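Local coordinates for cyclopenase asqI (Emericella nidulans, PDB 5YY3), which catalyses, as a zinc-binding cyclopenase of aspoquinolone biosynthesis, the conversion of 4'-methoxycyclopenin into 4'-methoxyviridicatin with release of methyl isocyanate, at residues Val237-Tyr243 against Trp394-His399; Asp245-Tyr251 against Gly263-Thr269; Gly404-Ala408 against Asn502-Ser506. All blocks are in the same frame, centred on the assembly; numbering follows the deposited sequence.

Interaction 1. Residues Val237-Tyr243 against Trp394-His399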
loop_
_atom_site.group_PDB
_atom_site.type_symbol
_atom_site.label_atom_id
_atom_site.label_comp_id
_atom_site.label_asym_id
_atom_site.label_seq_id
_atom_site.Cartn_x
_atom_site.Cartn_y
_atom_site.Cartn_z
ATOM N N VAL A 237 10.362 -5.751 -14.996
ATOM C CA VAL A 237 10.198 -4.728 -16.021
ATOM C C VAL A 237 9.492 -5.255 -17.270
ATOM O O VAL A 237 9.826 -6.341 -17.763
ATOM C CB VAL A 237 11.557 -4.144 -16.412
ATOM C CG1 VAL A 237 11.477 -3.451 -17.751
ATOM C CG2 VAL A 237 12.047 -3.196 -15.321
ATOM N N ARG A 238 8.512 -4.495 -17.775
ATOM C CA ARG A 238 7.909 -4.795 -19.074
ATOM C C ARG A 238 8.841 -4.305 -20.171
ATOM O O ARG A 238 9.080 -3.110 -20.295
ATOM C CB ARG A 238 6.531 -4.151 -19.226
ATOM C CG ARG A 238 5.728 -4.693 -20.431
ATOM C CD ARG A 238 4.551 -3.766 -20.816
ATOM N NE ARG A 238 3.992 -3.168 -19.616
ATOM C CZ ARG A 238 3.506 -1.937 -19.519
ATOM N NH1 ARG A 238 3.476 -1.114 -20.559
ATOM N NH2 ARG A 238 3.036 -1.536 -18.353
ATOM N N PRO A 239 9.371 -5.223 -20.977
ATOM C CA PRO A 239 10.294 -4.758 -22.023
ATOM C C PRO A 239 9.578 -3.914 -23.055
ATOM O O PRO A 239 8.367 -4.053 -23.221
ATOM C CB PRO A 239 10.821 -6.053 -22.638
ATOM C CG PRO A 239 9.779 -7.077 -22.310
ATOM C CD PRO A 239 9.173 -6.681 -20.999
ATOM N N TRP A 240 10.319 -3.041 -23.727
ATOM C CA TRP A 240 9.771 -2.222 -24.802
ATOM C C TRP A 240 9.786 -3.012 -26.094
ATOM O O TRP A 240 10.455 -2.619 -27.060
ATOM C CB TRP A 240 10.590 -0.937 -24.960
ATOM C CG TRP A 240 9.929 0.115 -25.820
ATOM C CD1 TRP A 240 10.180 0.385 -27.133
ATOM C CD2 TRP A 240 8.919 1.040 -25.406
ATOM N NE1 TRP A 240 9.391 1.416 -27.562
ATOM C CE2 TRP A 240 8.604 1.839 -26.522
ATOM C CE3 TRP A 240 8.251 1.274 -24.194
ATOM C CZ2 TRP A 240 7.651 2.849 -26.469
ATOM C CZ3 TRP A 240 7.304 2.266 -24.141
ATOM C CH2 TRP A 240 7.008 3.047 -25.276
ATOM N N ASN A 241 9.084 -4.146 -26.096
ATOM C CA ASN A 241 9.045 -5.035 -27.260
ATOM C C ASN A 241 8.001 -4.596 -28.286
ATOM O O ASN A 241 8.186 -4.785 -29.490
ATOM C CB ASN A 241 8.780 -6.478 -26.827
ATOM C CG ASN A 241 10.011 -7.145 -26.212
ATOM O OD1 ASN A 241 11.145 -6.802 -26.540
ATOM N ND2 ASN A 241 9.787 -8.090 -25.301
ATOM N N GLN A 242 6.906 -4.020 -27.788
ATOM C CA GLN A 242 5.852 -3.451 -28.610
ATOM C C GLN A 242 6.024 -1.920 -28.647
ATOM O O GLN A 242 5.934 -1.248 -27.622
ATOM C CB GLN A 242 4.467 -3.863 -28.062
ATOM C CG GLN A 242 4.295 -5.395 -27.867
ATOM C CD GLN A 242 2.902 -5.816 -27.334
ATOM O OE1 GLN A 242 2.052 -4.973 -27.004
ATOM N NE2 GLN A 242 2.682 -7.135 -27.226
ATOM N N TYR A 243 6.291 -1.367 -29.823
ATOM C CA TYR A 243 6.694 0.042 -29.915
ATOM C C TYR A 243 5.513 1.023 -29.824
ATOM O O TYR A 243 5.711 2.236 -29.734
ATOM C CB TYR A 243 7.478 0.298 -31.218
ATOM C CG TYR A 243 8.792 -0.441 -31.330
ATOM C CD1 TYR A 243 9.306 -1.164 -30.252
ATOM C CD2 TYR A 243 9.521 -0.431 -32.532
ATOM C CE1 TYR A 243 10.511 -1.856 -30.360
ATOM C CE2 TYR A 243 10.729 -1.119 -32.650
ATOM C CZ TYR A 243 11.217 -1.822 -31.557
ATOM O OH TYR A 243 12.410 -2.500 -31.651
ATOM N N TRP A 394 15.119 1.738 -19.114
ATOM C CA TRP A 394 15.278 0.389 -18.591
ATOM C C TRP A 394 14.362 -0.515 -19.369
ATOM O O TRP A 394 14.684 -1.682 -19.588
ATOM C CB TRP A 394 15.012 0.340 -17.073
ATOM C CG TRP A 394 16.157 0.973 -16.354
ATOM C CD1 TRP A 394 16.254 2.270 -15.953
ATOM C CD2 TRP A 394 17.419 0.361 -16.049
ATOM N NE1 TRP A 394 17.484 2.498 -15.375
ATOM C CE2 TRP A 394 18.217 1.338 -15.423
ATOM C CE3 TRP A 394 17.943 -0.927 -16.225
ATOM C CZ2 TRP A 394 19.510 1.070 -14.976
ATOM C CZ3 TRP A 394 19.217 -1.192 -15.779
ATOM C CH2 TRP A 394 19.989 -0.199 -15.153
ATOM N N ARG A 395 13.247 0.030 -19.850
ATOM C CA ARG A 395 12.353 -0.773 -20.678
ATOM C C ARG A 395 12.996 -1.001 -22.056
ATOM O O ARG A 395 12.861 -2.078 -22.642
ATOM C CB ARG A 395 10.968 -0.119 -20.794
ATOM C CG ARG A 395 10.267 0.071 -19.428
ATOM C CD ARG A 395 8.749 0.318 -19.577
ATOM N NE ARG A 395 8.232 -0.628 -20.549
ATOM C CZ ARG A 395 7.046 -0.541 -21.132
ATOM N NH1 ARG A 395 6.215 0.454 -20.815
ATOM N NH2 ARG A 395 6.701 -1.461 -22.035
ATOM N N TRP A 396 13.728 -0.007 -22.556
ATOM C CA TRP A 396 14.484 -0.211 -23.784
ATOM C C TRP A 396 15.661 -1.184 -23.561
ATOM O O TRP A 396 15.868 -2.099 -24.369
ATOM C CB TRP A 396 14.988 1.125 -24.350
ATOM C CG TRP A 396 15.686 0.968 -25.686
ATOM C CD1 TRP A 396 17.026 1.026 -25.915
ATOM C CD2 TRP A 396 15.070 0.716 -26.961
ATOM N NE1 TRP A 396 17.288 0.827 -27.252
ATOM C CE2 TRP A 396 16.100 0.634 -27.919
ATOM C CE3 TRP A 396 13.749 0.533 -27.386
ATOM C CZ2 TRP A 396 15.860 0.392 -29.273
ATOM C CZ3 TRP A 396 13.505 0.299 -28.730
ATOM C CH2 TRP A 396 14.558 0.232 -29.660
ATOM N N TYR A 397 16.426 -1.003 -22.481
ATOM C CA TYR A 397 17.533 -1.931 -22.191
ATOM C C TYR A 397 17.032 -3.376 -22.109
ATOM O O TYR A 397 17.701 -4.292 -22.583
ATOM C CB TYR A 397 18.250 -1.578 -20.887
ATOM C CG TYR A 397 18.847 -0.180 -20.792
ATOM C CD1 TYR A 397 19.204 0.545 -21.929
ATOM C CD2 TYR A 397 19.042 0.414 -19.549
ATOM C CE1 TYR A 397 19.757 1.833 -21.819
ATOM C CE2 TYR A 397 19.586 1.691 -19.430
ATOM C CZ TYR A 397 19.943 2.395 -20.566
ATOM O OH TYR A 397 20.478 3.659 -20.432
ATOM N N LYS A 398 15.852 -3.598 -21.533
ATOM C CA LYS A 398 15.369 -4.978 -21.466
ATOM C C LYS A 398 14.944 -5.464 -22.856
ATOM O O LYS A 398 15.021 -6.660 -23.140
ATOM C CB LYS A 398 14.217 -5.150 -20.469
ATOM C CG LYS A 398 13.829 -6.629 -20.308
ATOM C CD LYS A 398 13.009 -6.900 -19.061
ATOM C CE LYS A 398 12.405 -8.306 -19.090
ATOM N NZ LYS A 398 11.472 -8.551 -17.929
ATOM N N HIS A 399 14.528 -4.544 -23.731
ATOM C CA HIS A 399 14.278 -4.903 -25.133
ATOM C C HIS A 399 15.564 -5.332 -25.820
ATOM O O HIS A 399 15.584 -6.360 -26.482
ATOM C CB HIS A 399 13.654 -3.746 -25.911
ATOM C CG HIS A 399 13.467 -4.033 -27.371
ATOM N ND1 HIS A 399 12.753 -5.118 -27.836
ATOM C CD2 HIS A 399 13.891 -3.364 -28.472
ATOM C CE1 HIS A 399 12.746 -5.110 -29.155
ATOM N NE2 HIS A 399 13.427 -4.056 -29.566
#
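Arg395 is the residue most covered by this contact, and both its backbone and its guanidinium take part in hydrogen bonding. Its carbonyl O receives Trp240 N at 2.9 Å from one face of the carbonyl plane, while the helical bond from His399 N arrives from the opposite face. Arg395 NE donates to Arg238 O at 2.6 Å, and Arg395 NH2 reaches Pro239 O in a weak bond of 3.3 Å. One helical turn on, Lys398 stretches out fully, with CG anti to the backbone N (chi1 -174°), which carries NZ to Val237 O at 2.8 Å; Glu226 is the salt-bridge partner of the same amine.

Acidic side chains from outside the two segments probably offset the paired positive charges: Arg238 and Arg395 run side by side, both guanidinium groups converge on Asp245 OD2, and Glu248 takes the far end of Arg238.

Packing encloses the Arg395 guanidinium from two sides, Arg238 CB over one face and the rim of the Trp240 indole over the other. Trp240 CE3 lies 3.8 Å from Arg395 CZ with the planes 63° apart, an indole edge set on a guanidinium face.

Trp240 CD1 meets Trp396 CE3 at 3.6 Å near the plane of the Trp396 ring. Tyr243 turns an edge toward the His399 imidazole face in an offset edge-to-face pair (planes at 88°), and Tyr243 OH shares a hydrogen bond of 2.8 Å with His399 NE2.

The loop turns at Trp240 in an inverse gamma turn, marked by the weak bond from Asn241 N to Pro239 O, and its Trp240 and Tyr243 form an aromatic cluster with Trp396 and His399 of helix 391-410, in the hemocyanin-like helical domain, where the side chains of Trp396 and zinc ligand His218 are about 7 Å apart.

Interaction 2. Residues Asp245-Tyr251 against Gly263-Thr269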
loop_
_atom_site.group_PDB
_atom_site.type_symbol
_atom_site.label_atom_id
_atom_site.label_comp_id
_atom_site.label_asym_id
_atom_site.label_seq_id
_atom_site.Cartn_x
_atom_site.Cartn_y
_atom_site.Cartn_z
ATOM N N ASP A 245 3.615 1.044 -27.288
ATOM C CA ASP A 245 3.278 0.848 -25.888
ATOM C C ASP A 245 3.149 2.179 -25.149
ATOM O O ASP A 245 3.580 3.238 -25.630
ATOM C CB ASP A 245 4.325 -0.032 -25.205
ATOM C CG ASP A 245 3.783 -0.758 -23.989
ATOM O OD1 ASP A 245 2.627 -0.467 -23.592
ATOM O OD2 ASP A 245 4.519 -1.608 -23.426
ATOM N N PHE A 246 2.540 2.105 -23.972
ATOM C CA PHE A 246 2.421 3.257 -23.116
ATOM C C PHE A 246 3.470 3.203 -22.020
ATOM O O PHE A 246 3.870 2.134 -21.590
ATOM C CB PHE A 246 1.025 3.323 -22.503
ATOM C CG PHE A 246 -0.073 3.604 -23.497
ATOM C CD1 PHE A 246 -0.380 4.908 -23.862
ATOM C CD2 PHE A 246 -0.834 2.575 -24.019
ATOM C CE1 PHE A 246 -1.406 5.181 -24.767
ATOM C CE2 PHE A 246 -1.873 2.836 -24.915
ATOM C CZ PHE A 246 -2.155 4.141 -25.289
ATOM N N LEU A 247 3.924 4.368 -21.588
ATOM C CA LEU A 247 4.671 4.503 -20.353
ATOM C C LEU A 247 3.699 4.994 -19.276
ATOM O O LEU A 247 3.499 6.192 -19.119
ATOM C CB LEU A 247 5.824 5.485 -20.538
ATOM C CG LEU A 247 6.994 5.019 -21.409
ATOM C CD1 LEU A 247 7.742 6.207 -21.937
ATOM C CD2 LEU A 247 7.922 4.140 -20.589
ATOM N N GLU A 248 3.091 4.086 -18.528
ATOM C CA GLU A 248 1.940 4.491 -17.729
ATOM C C GLU A 248 2.249 5.297 -16.459
ATOM O O GLU A 248 1.332 5.877 -15.873
ATOM C CB GLU A 248 1.110 3.257 -17.357
ATOM C CG GLU A 248 1.835 2.239 -16.519
ATOM C CD GLU A 248 2.190 0.995 -17.315
ATOM O OE1 GLU A 248 2.790 1.145 -18.403
ATOM O OE2 GLU A 248 1.875 -0.133 -16.856
ATOM N N ASN A 249 3.509 5.360 -16.037
ATOM C CA ASN A 249 3.816 6.064 -14.793
ATOM C C ASN A 249 4.373 7.478 -14.935
ATOM O O ASN A 249 4.272 8.293 -14.000
ATOM C CB ASN A 249 4.782 5.235 -13.963
ATOM C CG ASN A 249 4.109 4.034 -13.375
ATOM O OD1 ASN A 249 2.983 4.128 -12.894
ATOM N ND2 ASN A 249 4.757 2.885 -13.464
ATOM N N GLY A 250 4.967 7.791 -16.077
ATOM C CA GLY A 250 5.452 9.147 -16.254
ATOM C C GLY A 250 6.684 9.383 -15.400
ATOM O O GLY A 250 6.952 8.650 -14.460
ATOM N N TYR A 251 7.446 10.414 -15.720
ATOM C CA TYR A 251 8.735 10.569 -15.089
ATOM C C TYR A 251 9.082 12.026 -14.908
ATOM O O TYR A 251 8.853 12.841 -15.803
ATOM C CB TYR A 251 9.814 9.864 -15.929
ATOM C CG TYR A 251 11.229 10.254 -15.579
ATOM C CD1 TYR A 251 11.796 9.851 -14.380
ATOM C CD2 TYR A 251 12.002 11.009 -16.451
ATOM C CE1 TYR A 251 13.088 10.185 -14.055
ATOM C CE2 TYR A 251 13.309 11.349 -16.132
ATOM C CZ TYR A 251 13.839 10.930 -14.928
ATOM O OH TYR A 251 15.123 11.259 -14.570
ATOM N N GLY A 263 10.692 15.795 -17.942
ATOM C CA GLY A 263 10.298 14.413 -18.093
ATOM C C GLY A 263 9.165 14.282 -19.092
ATOM O O GLY A 263 9.194 14.884 -20.160
ATOM N N TYR A 264 8.160 13.497 -18.726
ATOM C CA TYR A 264 7.006 13.252 -19.578
ATOM C C TYR A 264 5.866 12.791 -18.664
ATOM O O TYR A 264 6.118 12.235 -17.589
ATOM C CB TYR A 264 7.337 12.211 -20.666
ATOM C CG TYR A 264 8.005 10.960 -20.126
ATOM C CD1 TYR A 264 7.246 9.965 -19.532
ATOM C CD2 TYR A 264 9.390 10.779 -20.200
ATOM C CE1 TYR A 264 7.820 8.840 -19.024
ATOM C CE2 TYR A 264 9.987 9.629 -19.681
ATOM C CZ TYR A 264 9.185 8.663 -19.097
ATOM O OH TYR A 264 9.712 7.502 -18.570
ATOM N N PRO A 265 4.608 13.042 -19.066
ATOM C CA PRO A 265 3.467 12.675 -18.209
ATOM C C PRO A 265 3.144 11.168 -18.221
ATOM O O PRO A 265 3.727 10.420 -19.006
ATOM C CB PRO A 265 2.312 13.486 -18.817
ATOM C CG PRO A 265 2.711 13.656 -20.267
ATOM C CD PRO A 265 4.196 13.826 -20.245
ATOM N N PRO A 266 2.218 10.725 -17.358
ATOM C CA PRO A 266 1.777 9.330 -17.440
ATOM C C PRO A 266 1.152 9.010 -18.789
ATOM O O PRO A 266 0.507 9.877 -19.382
ATOM C CB PRO A 266 0.736 9.222 -16.326
ATOM C CG PRO A 266 1.050 10.336 -15.397
ATOM C CD PRO A 266 1.586 11.439 -16.234
ATOM N N PHE A 267 1.363 7.787 -19.263
ATOM C CA PHE A 267 0.837 7.318 -20.546
ATOM C C PHE A 267 1.363 8.109 -21.746
ATOM O O PHE A 267 0.669 8.280 -22.733
ATOM C CB PHE A 267 -0.698 7.323 -20.513
ATOM C CG PHE A 267 -1.268 6.364 -19.501
ATOM C CD1 PHE A 267 -1.465 6.761 -18.185
ATOM C CD2 PHE A 267 -1.567 5.056 -19.854
ATOM C CE1 PHE A 267 -1.968 5.872 -17.233
ATOM C CE2 PHE A 267 -2.077 4.170 -18.915
ATOM C CZ PHE A 267 -2.273 4.576 -17.594
ATOM N N SER A 268 2.605 8.569 -21.660
ATOM C CA SER A 268 3.325 9.055 -22.837
ATOM C C SER A 268 3.612 7.898 -23.784
ATOM O O SER A 268 3.665 6.740 -23.358
ATOM C CB SER A 268 4.636 9.742 -22.424
ATOM O OG SER A 268 4.367 10.890 -21.625
ATOM N N THR A 269 3.780 8.196 -25.067
ATOM C CA THR A 269 4.138 7.179 -26.060
ATOM C C THR A 269 5.159 7.728 -27.035
ATOM O O THR A 269 5.417 8.931 -27.054
ATOM C CB THR A 269 2.937 6.711 -26.896
ATOM O OG1 THR A 269 2.520 7.782 -27.763
ATOM C CG2 THR A 269 1.786 6.271 -26.018
#
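Leu247 O takes the shortest hydrogen bond between the two segments, from Phe267 N at 2.7 Å, with the donor lying well above the carbonyl plane. Leu247 N in turn gives a nearly linear bond to Ser268 O (3.0 Å, 171° at the hydrogen). Phe267 and Ser268 therefore both face Leu247, a G1 beta bulge, and it overlaps the last two residues of the type II turn from Pro265 to Ser268. Phe267 occupies the positive-phi position shared by the two motifs (phi 62°). Ser268 OG donates to Pro265 O at 2.7 Å, beside the weak backbone bond from Ser268 N to the same oxygen.

A second antiparallel bridge, again a hydrogen-bonded pair, joins Tyr251 and Tyr264: Tyr251 N donates to Tyr264 O at 2.9 Å and Tyr264 N to Tyr251 O at 3.1 Å. Between the bridges the two segments come closest at Gly250, whose CA is 3.9 Å from that of Pro266 and whose phi is positive.

Each bridge has a CH-pi contact beside it. Glu248 CB sits over the Phe267 ring, 3.8 Å from its centroid, while the Glu248 carboxylate goes to Arg238. Tyr264 has CG between its backbone N and carbonyl carbon (chi1 49°), which lays the ring beneath Tyr251. The Tyr264 hydroxyl is hydrogen-bonded to Asp390, just before helix 391-410; Tyr251 CB lies over the ring face, 3.4 Å from Tyr264 CZ.

Interaction 3. Residues Gly404-Ala408 against Asn502-Ser506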
loop_
_atom_site.group_PDB
_atom_site.type_symbol
_atom_site.label_atom_id
_atom_site.label_comp_id
_atom_site.label_asym_id
_atom_site.label_seq_id
_atom_site.Cartn_x
_atom_site.Cartn_y
_atom_site.Cartn_z
ATOM N N GLY A 404 19.547 -10.617 -27.198
ATOM C CA GLY A 404 20.460 -11.534 -26.530
ATOM C C GLY A 404 19.835 -12.865 -26.154
ATOM O O GLY A 404 20.455 -13.905 -26.335
ATOM N N ARG A 405 18.612 -12.851 -25.635
ATOM C CA ARG A 405 17.923 -14.100 -25.312
ATOM C C ARG A 405 17.676 -14.954 -26.555
ATOM O O ARG A 405 17.858 -16.177 -26.514
ATOM C CB ARG A 405 16.594 -13.822 -24.607
ATOM C CG ARG A 405 16.756 -13.132 -23.264
ATOM C CD ARG A 405 15.405 -12.860 -22.608
ATOM N NE ARG A 405 15.588 -12.280 -21.282
ATOM C CZ ARG A 405 15.650 -13.003 -20.177
ATOM N NH1 ARG A 405 15.550 -14.324 -20.260
ATOM N NH2 ARG A 405 15.836 -12.416 -19.004
ATOM N N LEU A 406 17.259 -14.316 -27.651
ATOM C CA LEU A 406 16.986 -15.023 -28.901
ATOM C C LEU A 406 18.240 -15.721 -29.433
ATOM O O LEU A 406 18.206 -16.891 -29.828
ATOM C CB LEU A 406 16.456 -14.064 -29.962
ATOM C CG LEU A 406 15.029 -13.547 -29.763
ATOM C CD1 LEU A 406 14.816 -12.304 -30.601
ATOM C CD2 LEU A 406 13.999 -14.620 -30.127
ATOM N N ALA A 407 19.343 -14.990 -29.449
ATOM C CA ALA A 407 20.573 -15.507 -30.026
ATOM C C ALA A 407 21.115 -16.618 -29.137
ATOM O O ALA A 407 21.515 -17.680 -29.625
ATOM C CB ALA A 407 21.605 -14.388 -30.200
ATOM N N ALA A 408 21.075 -16.376 -27.828
ATOM C CA ALA A 408 21.626 -17.304 -26.856
ATOM C C ALA A 408 20.959 -18.679 -26.909
ATOM O O ALA A 408 21.641 -19.696 -26.797
ATOM C CB ALA A 408 21.517 -16.715 -25.451
ATOM N N ASN A 502 16.908 -20.107 -12.609
ATOM C CA ASN A 502 16.907 -20.926 -13.834
ATOM C C ASN A 502 16.871 -20.136 -15.146
ATOM O O ASN A 502 16.730 -20.711 -16.222
ATOM C CB ASN A 502 15.735 -21.900 -13.823
ATOM C CG ASN A 502 15.942 -23.027 -12.858
ATOM O OD1 ASN A 502 17.081 -23.453 -12.603
ATOM N ND2 ASN A 502 14.850 -23.525 -12.304
ATOM N N ASP A 503 16.969 -18.821 -15.047
ATOM C CA ASP A 503 17.105 -17.980 -16.217
ATOM C C ASP A 503 18.565 -17.588 -16.353
ATOM O O ASP A 503 19.108 -16.914 -15.469
ATOM C CB ASP A 503 16.217 -16.740 -16.090
ATOM C CG ASP A 503 16.451 -15.737 -17.190
ATOM O OD1 ASP A 503 16.816 -16.155 -18.313
ATOM O OD2 ASP A 503 16.254 -14.525 -16.936
ATOM N N TYR A 504 19.196 -18.036 -17.439
ATOM C CA TYR A 504 20.582 -17.691 -17.764
ATOM C C TYR A 504 20.874 -16.207 -17.569
ATOM O O TYR A 504 21.898 -15.826 -17.007
ATOM C CB TYR A 504 20.903 -18.034 -19.220
ATOM C CG TYR A 504 20.725 -19.474 -19.652
ATOM C CD1 TYR A 504 21.641 -20.466 -19.274
ATOM C CD2 TYR A 504 19.669 -19.839 -20.487
ATOM C CE1 TYR A 504 21.485 -21.781 -19.695
ATOM C CE2 TYR A 504 19.508 -21.143 -20.912
ATOM C CZ TYR A 504 20.420 -22.117 -20.510
ATOM O OH TYR A 504 20.261 -23.422 -20.941
ATOM N N HIS A 505 19.965 -15.370 -18.054
ATOM C CA HIS A 505 20.233 -13.944 -18.168
ATOM C C HIS A 505 19.987 -13.216 -16.868
ATOM O O HIS A 505 20.242 -12.013 -16.777
ATOM C CB HIS A 505 19.389 -13.368 -19.296
ATOM C CG HIS A 505 19.515 -14.155 -20.557
ATOM N ND1 HIS A 505 20.501 -13.916 -21.485
ATOM C CD2 HIS A 505 18.836 -15.245 -21.000
ATOM C CE1 HIS A 505 20.406 -14.801 -22.461
ATOM N NE2 HIS A 505 19.406 -15.620 -22.184
ATOM N N SER A 506 19.521 -13.953 -15.858
ATOM C CA SER A 506 19.316 -13.375 -14.533
ATOM C C SER A 506 20.560 -13.508 -13.668
ATOM O O SER A 506 20.630 -12.929 -12.579
ATOM C CB SER A 506 18.127 -14.024 -13.838
ATOM O OG SER A 506 16.908 -13.601 -14.436
#
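Arg405 leaves its helix with CG anti to the carbonyl carbon and then runs straight to NE (chi2 179°, chi3 176°), long enough to reach Asp503, whose own CG is anti to its backbone N (chi1 172°). The result is a bidentate, end-on salt bridge joining helix 391-410 to a loop of the Ig-like domain, between strands 487-497 and 508-517. Arg405 NH2 meets the syn lone pair of Asp503 OD2 at 3.0 Å, almost within the guanidinium plane; Arg405 NH1 reaches Asp503 OD1 at 3.0 Å, tilted out of both the carboxylate and the guanidinium planes. NH1 has a stronger partner across the subunit interface, Asp244 of the second subunit, while Gln401 accepts from NE.

The carboxylate is itself held by its own loop. Ser506 OG approaches Asp503 OD2 from the anti side at 2.7 Å, and His505 N makes a weak bond of 3.3 Å to Asp503 OD1, as in an Asx turn.

His505 lies alongside the aliphatic part of Arg405, running in the opposite direction. Arg405 CG sits over one imidazole face, 3.8 Å from the ring centroid, in a CH-pi contact. His505 NE2 is buried without a polar partner, and at the ring edge Ala408 CB lies 3.7 Å from His505 CE1.

In the fold
Interactions 1 and 3 use successive parts of helix 391-410 and are both buried, yet they join it to different things: interaction 1 to a loop of the same helical domain, interaction 3 to the Ig-like domain. Interaction 2 is partly buried and links two stretches of one loop, nested within the long chain excursion that interaction 1 closes. Interactions 1 and 2 touch directly through salt bridges between arginines of 1 and acidic residues of 2, whereas interaction 3 stands apart from both. The chemistry differs accordingly: aromatic packing with arginine and lysine bonds to loop carbonyls in 1, backbone bridges in 2, and a bidentate salt bridge beside a histidine in 3. All three also meet the second subunit.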